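Local coordinates for FixG-related protein (Vibrio parahaemolyticus, PDB 2R39) that is of unknown function but probably takes part in membrane-bound electron transport through iron-sulfur clusters, this chain being its C-terminal immunoglobulin-like domain, at residues A83-F97 with F106-L118. Residues are numbered along the deposited sequence; the frame is centred on the assembly and turned at random.
Sequences ADPDKLNSAITTIQF and FTIEVESRFIKKL
The F114 ring is met obliquely by A83 and L88: A83 CB lies 3.8 Å from F114 CZ, and L88 CD2 packs against F114 CD2, the two side chains running roughly perpendicular. A water lies in the ring plane at its edge; it donates to S90 O and F114 O. F114 lies on the face turned to the facing sheet, where L81 and Y35 also touch it, and its first torsion (chi1 -173°) lays the ring beside A83 and L88. The F97 ring receives S112 CB at its edge, 3.8 Å from F97 CE2. T94 OG1 sits 3.8 Å over one face of the R113 guanidinium, nearer its border than its centre, while E111 CG lies at its edge. R113 NH1 is fixed by two bonds nearly in the guanidinium plane: a 2.8 Å salt bridge to E111 OE2, entering on the anti side but tilted 26° from the carboxylate plane, and a hydrogen bond to S112 O. The latter oxygen also accepts from I95 N, and the two donors arrive from opposite faces of its carbonyl plane. Antiparallel pairing is evident in the reciprocal bonds of T93 with F114, I95 with S112 and F97 with V110; the bond from T93 N to F114 O measures 2.7 Å with an N-H...O angle of 173°. Beyond the strands, K116 N donates to A91 O (2.8 Å), and the lysine chain runs along L88 CD1 to a weak bond between K116 NZ and P85 O. Strands 92-101 and 106-115 thus form a beta hairpin whose inward F97 and F114 pack against the facing sheet, the arrangement of an immunoglobulin-like beta sandwich.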
ATOM      1  N   ALA A  83       8.415   8.786  -5.811  1.00 43.95           N
ATOM      2  CA  ALA A  83       8.492   8.674  -7.259  1.00 44.06           C
ATOM      3  C   ALA A  83       9.328   9.799  -7.813  1.00 43.85           C
ATOM      4  O   ALA A  83       9.277  10.907  -7.303  1.00 43.66           O
ATOM      5  CB  ALA A  83       7.072   8.709  -7.880  1.00 44.06           C
ATOM      6  N   ASP A  84      10.079   9.519  -8.869  1.00 44.12           N
ATOM      7  CA  ASP A  84      10.809  10.567  -9.600  1.00 44.34           C
ATOM      8  C   ASP A  84       9.763  11.363 -10.366  1.00 45.00           C
ATOM      9  O   ASP A  84       9.079  10.785 -11.219  1.00 45.01           O
ATOM     10  CB  ASP A  84      11.791   9.897 -10.567  1.00 44.66           C
ATOM     11  CG  ASP A  84      12.560  10.879 -11.436  1.00 44.89           C
ATOM     12  OD1 ASP A  84      12.270  12.097 -11.446  1.00 43.55           O
ATOM     13  OD2 ASP A  84      13.476  10.399 -12.132  1.00 45.74           O
ATOM     14  N   PRO A  85       9.608  12.680 -10.056  1.00 45.73           N
ATOM     15  CA  PRO A  85       8.536  13.472 -10.698  1.00 46.48           C
ATOM     16  C   PRO A  85       8.696  13.577 -12.220  1.00 47.47           C
ATOM     17  O   PRO A  85       7.701  13.709 -12.936  1.00 47.94           O
ATOM     18  CB  PRO A  85       8.667  14.856 -10.041  1.00 46.32           C
ATOM     19  CG  PRO A  85      10.089  14.914  -9.518  1.00 46.42           C
ATOM     20  CD  PRO A  85      10.396  13.493  -9.104  1.00 45.77           C
ATOM     21  N   ASP A  86       9.940  13.503 -12.700  1.00 47.65           N
ATOM     22  CA  ASP A  86      10.234  13.493 -14.135  1.00 48.17           C
ATOM     23  C   ASP A  86       9.642  12.285 -14.854  1.00 48.22           C
ATOM     24  O   ASP A  86       9.467  12.315 -16.071  1.00 48.51           O
ATOM     25  CB  ASP A  86      11.752  13.548 -14.383  1.00 48.55           C
ATOM     26  CG  ASP A  86      12.371  14.862 -13.940  1.00 50.07           C
ATOM     27  OD1 ASP A  86      11.624  15.834 -13.706  1.00 49.63           O
ATOM     28  OD2 ASP A  86      13.613  14.922 -13.830  1.00 53.78           O
ATOM     29  N   LYS A  87       9.320  11.228 -14.111  1.00 47.82           N
ATOM     30  CA  LYS A  87       8.761  10.032 -14.726  1.00 48.00           C
ATOM     31  C   LYS A  87       7.255   9.864 -14.433  1.00 48.09           C
ATOM     32  O   LYS A  87       6.644   8.875 -14.837  1.00 48.84           O
ATOM     33  CB  LYS A  87       9.599   8.795 -14.339  1.00 48.47           C
ATOM     34  CG  LYS A  87      11.064   8.925 -14.848  1.00 48.71           C
ATOM     35  CD  LYS A  87      11.967   7.806 -14.391  1.00 48.95           C
ATOM     36  CE  LYS A  87      13.402   8.029 -14.892  1.00 51.02           C
ATOM     37  NZ  LYS A  87      13.419   8.387 -16.337  1.00 52.68           N
ATOM     38  N   LEU A  88       6.661  10.822 -13.722  1.00 47.55           N
ATOM     39  CA  LEU A  88       5.206  10.807 -13.494  1.00 47.23           C
ATOM     40  C   LEU A  88       4.527  11.300 -14.771  1.00 46.75           C
ATOM     41  O   LEU A  88       5.022  12.221 -15.415  1.00 45.23           O
ATOM     42  CB  LEU A  88       4.812  11.689 -12.293  1.00 47.35           C
ATOM     43  CG  LEU A  88       5.287  11.272 -10.875  1.00 47.54           C
ATOM     44  CD1 LEU A  88       4.960  12.386  -9.888  1.00 49.27           C
ATOM     45  CD2 LEU A  88       4.670   9.989 -10.387  1.00 45.94           C
ATOM     46  N   ASN A  89       3.400  10.675 -15.133  1.00 46.75           N
ATOM     47  CA  ASN A  89       2.647  11.057 -16.341  1.00 46.93           C
ATOM     48  C   ASN A  89       1.920  12.391 -16.160  1.00 46.30           C
ATOM     49  O   ASN A  89       1.795  13.190 -17.105  1.00 46.24           O
ATOM     50  CB  ASN A  89       1.642   9.941 -16.705  1.00 46.99           C
ATOM     51  CG  ASN A  89       2.336   8.660 -17.209  1.00 50.19           C
ATOM     52  OD1 ASN A  89       3.505   8.680 -17.607  1.00 53.21           O
ATOM     53  ND2 ASN A  89       1.606   7.555 -17.197  1.00 52.79           N
ATOM     54  N   SER A  90       1.461  12.613 -14.930  1.00 46.05           N
ATOM     55  CA  SER A  90       0.724  13.814 -14.528  1.00 46.62           C
ATOM     56  C   SER A  90       0.784  13.936 -13.002  1.00 45.92           C
ATOM     57  O   SER A  90       1.334  13.073 -12.330  1.00 44.96           O
ATOM     58  CB  SER A  90      -0.736  13.701 -14.946  1.00 47.01           C
ATOM     59  OG  SER A  90      -1.337  12.597 -14.291  1.00 47.93           O
ATOM     60  N   ALA A  91       0.205  15.015 -12.466  1.00 45.13           N
ATOM     61  CA  ALA A  91       0.278  15.285 -11.035  1.00 44.99           C
ATOM     62  C   ALA A  91      -0.529  14.286 -10.217  1.00 44.93           C
ATOM     63  O   ALA A  91      -0.257  14.098  -9.034  1.00 45.20           O
ATOM     64  CB  ALA A  91      -0.181  16.701 -10.733  1.00 44.02           C
ATOM     65  N   ILE A  92      -1.548  13.692 -10.829  1.00 45.11           N
ATOM     66  CA  ILE A  92      -2.385  12.691 -10.137  1.00 45.61           C
ATOM     67  C   ILE A  92      -2.332  11.351 -10.830  1.00 45.90           C
ATOM     68  O   ILE A  92      -2.802  11.201 -11.971  1.00 46.40           O
ATOM     69  CB  ILE A  92      -3.871  13.114 -10.027  1.00 45.80           C
ATOM     70  CG1 ILE A  92      -3.980  14.463  -9.342  1.00 44.57           C
ATOM     71  CG2 ILE A  92      -4.691  12.016  -9.247  1.00 45.38           C
ATOM     72  CD1 ILE A  92      -5.239  15.150  -9.562  1.00 43.78           C
ATOM     73  N   THR A  93      -1.791  10.361 -10.125  1.00 45.88           N
ATOM     74  CA  THR A  93      -1.730   9.011 -10.629  1.00 45.05           C
ATOM     75  C   THR A  93      -2.673   8.087  -9.842  1.00 45.84           C
ATOM     76  O   THR A  93      -2.622   8.039  -8.594  1.00 44.32           O
ATOM     77  CB  THR A  93      -0.283   8.488 -10.560  1.00 45.82           C
ATOM     78  OG1 THR A  93       0.596   9.435 -11.194  1.00 45.28           O
ATOM     79  CG2 THR A  93      -0.138   7.148 -11.261  1.00 45.44           C
ATOM     80  N   THR A  94      -3.516   7.341 -10.567  1.00 44.11           N
ATOM     81  CA  THR A  94      -4.291   6.256  -9.955  1.00 45.08           C
ATOM     82  C   THR A  94      -3.406   5.067  -9.678  1.00 45.26           C
ATOM     83  O   THR A  94      -2.661   4.620 -10.558  1.00 45.60           O
ATOM     84  CB  THR A  94      -5.477   5.808 -10.854  1.00 45.77           C
ATOM     85  OG1 THR A  94      -6.339   6.920 -11.016  1.00 46.41           O
ATOM     86  CG2 THR A  94      -6.292   4.690 -10.167  1.00 46.06           C
ATOM     87  N   ILE A  95      -3.458   4.575  -8.435  1.00 44.85           N
ATOM     88  CA  ILE A  95      -2.673   3.426  -8.037  1.00 44.27           C
ATOM     89  C   ILE A  95      -3.605   2.446  -7.337  1.00 45.00           C
ATOM     90  O   ILE A  95      -4.722   2.811  -6.971  1.00 45.07           O
ATOM     91  CB  ILE A  95      -1.474   3.830  -7.103  1.00 44.55           C
ATOM     92  CG1 ILE A  95      -1.988   4.545  -5.834  1.00 44.40           C
ATOM     93  CG2 ILE A  95      -0.462   4.769  -7.876  1.00 43.38           C
ATOM     94  CD1 ILE A  95      -0.940   4.734  -4.681  1.00 42.79           C
ATOM     95  N   GLN A  96      -3.142   1.215  -7.155  1.00 44.52           N
ATOM     96  CA  GLN A  96      -3.848   0.245  -6.342  1.00 45.48           C
ATOM     97  C   GLN A  96      -2.830  -0.380  -5.449  1.00 45.46           C
ATOM     98  O   GLN A  96      -1.753  -0.776  -5.924  1.00 45.55           O
ATOM     99  CB  GLN A  96      -4.347  -0.907  -7.195  1.00 45.73           C
ATOM    100  CG  GLN A  96      -5.696  -0.757  -7.805  1.00 48.95           C
ATOM    101  CD  GLN A  96      -6.033  -2.027  -8.539  1.00 52.10           C
ATOM    102  OE1 GLN A  96      -5.129  -2.815  -8.871  1.00 53.18           O
ATOM    103  NE2 GLN A  96      -7.309  -2.262  -8.760  1.00 50.86           N
ATOM    104  N   PHE A  97      -3.174  -0.494  -4.171  1.00 44.87           N
ATOM    105  CA  PHE A  97      -2.443  -1.345  -3.262  1.00 43.72           C
ATOM    106  C   PHE A  97      -3.026  -2.753  -3.323  1.00 44.54           C
ATOM    107  O   PHE A  97      -4.261  -2.945  -3.451  1.00 44.17           O
ATOM    108  CB  PHE A  97      -2.516  -0.786  -1.859  1.00 43.76           C
ATOM    109  CG  PHE A  97      -1.732   0.489  -1.684  1.00 44.01           C
ATOM    110  CD1 PHE A  97      -0.357   0.451  -1.509  1.00 43.57           C
ATOM    111  CD2 PHE A  97      -2.381   1.722  -1.682  1.00 43.91           C
ATOM    112  CE1 PHE A  97       0.375   1.624  -1.336  1.00 44.75           C
ATOM    113  CE2 PHE A  97      -1.656   2.898  -1.510  1.00 44.34           C
ATOM    114  CZ  PHE A  97      -0.277   2.843  -1.342  1.00 43.69           C
ATOM    115  N   PHE A 106      -5.609 -15.640  -2.832  1.00 56.56           N
ATOM    116  CA  PHE A 106      -6.534 -14.543  -2.607  1.00 54.14           C
ATOM    117  C   PHE A 106      -5.775 -13.223  -2.719  1.00 53.09           C
ATOM    118  O   PHE A 106      -4.647 -13.095  -2.231  1.00 51.94           O
ATOM    119  CB  PHE A 106      -7.182 -14.694  -1.215  1.00 53.65           C
ATOM    120  CG  PHE A 106      -8.130 -13.580  -0.845  1.00 53.09           C
ATOM    121  CD1 PHE A 106      -9.380 -13.470  -1.458  1.00 52.78           C
ATOM    122  CD2 PHE A 106      -7.786 -12.661   0.142  1.00 51.95           C
ATOM    123  CE1 PHE A 106     -10.268 -12.431  -1.115  1.00 52.49           C
ATOM    124  CE2 PHE A 106      -8.656 -11.633   0.496  1.00 50.56           C
ATOM    125  CZ  PHE A 106      -9.903 -11.510  -0.142  1.00 52.08           C
ATOM    126  N   THR A 107      -6.371 -12.250  -3.403  1.00 51.80           N
ATOM    127  CA  THR A 107      -5.810 -10.900  -3.397  1.00 51.15           C
ATOM    128  C   THR A 107      -6.913  -9.923  -3.031  1.00 50.42           C
ATOM    129  O   THR A 107      -8.085 -10.190  -3.278  1.00 49.63           O
ATOM    130  CB  THR A 107      -5.192 -10.503  -4.758  1.00 51.37           C
ATOM    131  OG1 THR A 107      -6.229 -10.453  -5.746  1.00 52.07           O
ATOM    132  CG2 THR A 107      -4.129 -11.496  -5.196  1.00 51.63           C
ATOM    133  N   ILE A 108      -6.539  -8.817  -2.399  1.00 49.53           N
ATOM    134  CA  ILE A 108      -7.446  -7.687  -2.245  1.00 49.10           C
ATOM    135  C   ILE A 108      -6.754  -6.535  -2.927  1.00 48.58           C
ATOM    136  O   ILE A 108      -5.563  -6.336  -2.729  1.00 47.37           O
ATOM    137  CB  ILE A 108      -7.639  -7.245  -0.774  1.00 49.81           C
ATOM    138  CG1 ILE A 108      -7.963  -8.422   0.128  1.00 50.61           C
ATOM    139  CG2 ILE A 108      -8.748  -6.165  -0.663  1.00 49.99           C
ATOM    140  CD1 ILE A 108      -7.453  -8.221   1.499  1.00 53.51           C
ATOM    141  N   GLU A 109      -7.508  -5.770  -3.705  1.00 48.22           N
ATOM    142  CA  GLU A 109      -6.994  -4.566  -4.345  1.00 48.39           C
ATOM    143  C   GLU A 109      -7.744  -3.401  -3.752  1.00 47.43           C
ATOM    144  O   GLU A 109      -8.972  -3.444  -3.636  1.00 47.16           O
ATOM    145  CB  GLU A 109      -7.218  -4.587  -5.862  1.00 48.91           C
ATOM    146  CG  GLU A 109      -6.486  -5.706  -6.615  1.00 52.75           C
ATOM    147  CD  GLU A 109      -7.149  -7.055  -6.437  1.00 59.19           C
ATOM    148  OE1 GLU A 109      -8.396  -7.111  -6.299  1.00 63.12           O
ATOM    149  OE2 GLU A 109      -6.429  -8.073  -6.427  1.00 62.18           O
ATOM    150  N   VAL A 110      -7.012  -2.357  -3.383  1.00 46.12           N
ATOM    151  CA  VAL A 110      -7.642  -1.128  -2.900  1.00 45.20           C
ATOM    152  C   VAL A 110      -7.065   0.030  -3.705  1.00 44.56           C
ATOM    153  O   VAL A 110      -5.842   0.242  -3.728  1.00 44.36           O
ATOM    154  CB  VAL A 110      -7.400  -0.916  -1.371  1.00 45.14           C
ATOM    155  CG1 VAL A 110      -8.156   0.320  -0.872  1.00 46.36           C
ATOM    156  CG2 VAL A 110      -7.857  -2.149  -0.573  1.00 46.06           C
ATOM    157  N   GLU A 111      -7.938   0.781  -4.356  1.00 43.86           N
ATOM    158  CA  GLU A 111      -7.487   1.870  -5.178  1.00 44.02           C
ATOM    159  C   GLU A 111      -7.136   3.066  -4.319  1.00 43.93           C
ATOM    160  O   GLU A 111      -7.807   3.328  -3.339  1.00 43.43           O
ATOM    161  CB  GLU A 111      -8.574   2.249  -6.168  1.00 44.62           C
ATOM    162  CG  GLU A 111      -8.086   3.227  -7.184  1.00 44.25           C
ATOM    163  CD  GLU A 111      -9.113   3.520  -8.235  1.00 45.75           C
ATOM    164  OE1 GLU A 111      -9.464   2.600  -9.018  1.00 44.22           O
ATOM    165  OE2 GLU A 111      -9.554   4.674  -8.296  1.00 42.75           O
ATOM    166  N   SER A 112      -6.097   3.812  -4.707  1.00 43.62           N
ATOM    167  CA  SER A 112      -5.730   5.030  -3.994  1.00 43.59           C
ATOM    168  C   SER A 112      -5.122   6.006  -5.004  1.00 43.59           C
ATOM    169  O   SER A 112      -5.324   5.862  -6.205  1.00 43.70           O
ATOM    170  CB  SER A 112      -4.741   4.683  -2.865  1.00 43.73           C
ATOM    171  OG  SER A 112      -4.404   5.825  -2.096  1.00 43.69           O
ATOM    172  N   ARG A 113      -4.352   6.977  -4.531  1.00 43.21           N
ATOM    173  CA  ARG A 113      -3.817   7.997  -5.439  1.00 43.86           C
ATOM    174  C   ARG A 113      -2.369   8.287  -5.113  1.00 43.26           C
ATOM    175  O   ARG A 113      -2.000   8.204  -3.961  1.00 42.98           O
ATOM    176  CB  ARG A 113      -4.610   9.296  -5.287  1.00 43.33           C
ATOM    177  CG  ARG A 113      -6.109   9.218  -5.676  1.00 43.82           C
ATOM    178  CD  ARG A 113      -6.322   9.082  -7.184  1.00 42.82           C
ATOM    179  NE  ARG A 113      -7.750   9.067  -7.518  1.00 42.70           N
ATOM    180  CZ  ARG A 113      -8.478   7.973  -7.661  1.00 43.56           C
ATOM    181  NH1 ARG A 113      -7.922   6.777  -7.475  1.00 42.83           N
ATOM    182  NH2 ARG A 113      -9.773   8.087  -7.929  1.00 43.45           N
ATOM    183  N   PHE A 114      -1.559   8.611  -6.128  1.00 42.68           N
ATOM    184  CA  PHE A 114      -0.250   9.220  -5.879  1.00 43.44           C
ATOM    185  C   PHE A 114      -0.313  10.604  -6.495  1.00 43.08           C
ATOM    186  O   PHE A 114      -0.616  10.745  -7.687  1.00 43.28           O
ATOM    187  CB  PHE A 114       0.938   8.436  -6.475  1.00 41.99           C
ATOM    188  CG  PHE A 114       2.290   9.008  -6.054  1.00 44.60           C
ATOM    189  CD1 PHE A 114       2.925   8.555  -4.900  1.00 42.53           C
ATOM    190  CD2 PHE A 114       2.881  10.061  -6.765  1.00 43.28           C
ATOM    191  CE1 PHE A 114       4.150   9.111  -4.489  1.00 42.23           C
ATOM    192  CE2 PHE A 114       4.098  10.612  -6.356  1.00 43.84           C
ATOM    193  CZ  PHE A 114       4.719  10.148  -5.222  1.00 40.92           C
ATOM    194  N   ILE A 115      -0.028  11.616  -5.683  1.00 43.69           N
ATOM    195  CA  ILE A 115      -0.230  13.005  -6.084  1.00 43.87           C
ATOM    196  C   ILE A 115       1.031  13.823  -5.817  1.00 45.48           C
ATOM    197  O   ILE A 115       1.595  13.781  -4.714  1.00 45.31           O
ATOM    198  CB  ILE A 115      -1.491  13.616  -5.397  1.00 43.92           C
ATOM    199  CG1 ILE A 115      -2.710  12.698  -5.612  1.00 41.40           C
ATOM    200  CG2 ILE A 115      -1.806  15.049  -5.923  1.00 41.85           C
ATOM    201  CD1 ILE A 115      -3.965  13.129  -4.846  1.00 43.93           C
ATOM    202  N   LYS A 116       1.471  14.537  -6.856  1.00 46.81           N
ATOM    203  CA  LYS A 116       2.607  15.456  -6.789  1.00 48.53           C
ATOM    204  C   LYS A 116       2.169  16.834  -6.305  1.00 48.77           C
ATOM    205  O   LYS A 116       0.983  17.151  -6.295  1.00 47.99           O
ATOM    206  CB  LYS A 116       3.273  15.556  -8.166  1.00 48.25           C
ATOM    207  CG  LYS A 116       4.605  16.346  -8.210  1.00 49.48           C
ATOM    208  CD  LYS A 116       5.273  16.181  -9.579  1.00 51.04           C
ATOM    209  CE  LYS A 116       4.243  15.924 -10.715  1.00 56.34           C
ATOM    210  NZ  LYS A 116       4.911  15.516 -11.998  1.00 59.45           N
ATOM    211  N   LYS A 117       3.142  17.649  -5.897  1.00 50.25           N
ATOM    212  CA  LYS A 117       2.874  19.002  -5.388  1.00 51.29           C
ATOM    213  C   LYS A 117       2.202  19.902  -6.413  1.00 51.49           C
ATOM    214  O   LYS A 117       1.326  20.703  -6.062  1.00 52.59           O
ATOM    215  CB  LYS A 117       4.156  19.663  -4.894  1.00 51.35           C
ATOM    216  CG  LYS A 117       3.881  20.886  -4.059  1.00 53.06           C
ATOM    217  CD  LYS A 117       5.112  21.370  -3.334  1.00 54.74           C
ATOM    218  CE  LYS A 117       4.753  22.509  -2.405  1.00 55.41           C
ATOM    219  NZ  LYS A 117       5.932  22.929  -1.600  1.00 56.85           N
ATOM    220  N   LEU A 118       2.609  19.778  -7.676  1.00 51.73           N
ATOM    221  CA  LEU A 118       2.078  20.634  -8.738  1.00 51.95           C
ATOM    222  C   LEU A 118       1.732  19.851 -10.002  1.00 51.86           C
ATOM    223  O   LEU A 118       0.812  20.231 -10.735  1.00 51.34           O
ATOM    224  CB  LEU A 118       3.051  21.778  -9.072  1.00 52.22           C
ATOM    225  CG  LEU A 118       3.430  22.836  -8.027  1.00 53.27           C
ATOM    226  CD1 LEU A 118       4.478  23.791  -8.601  1.00 54.75           C
ATOM    227  CD2 LEU A 118       2.216  23.632  -7.532  1.00 54.19           C
ATOM    228  OXT LEU A 118       2.368  18.841 -10.324  1.00 51.72           O
TER
HETATM  229  O   HOH W   1       1.275  11.495 -10.064  1.00 31.73           O
HETATM  230  O   HOH W   2      -9.517   0.080  -8.871  1.00 47.49           O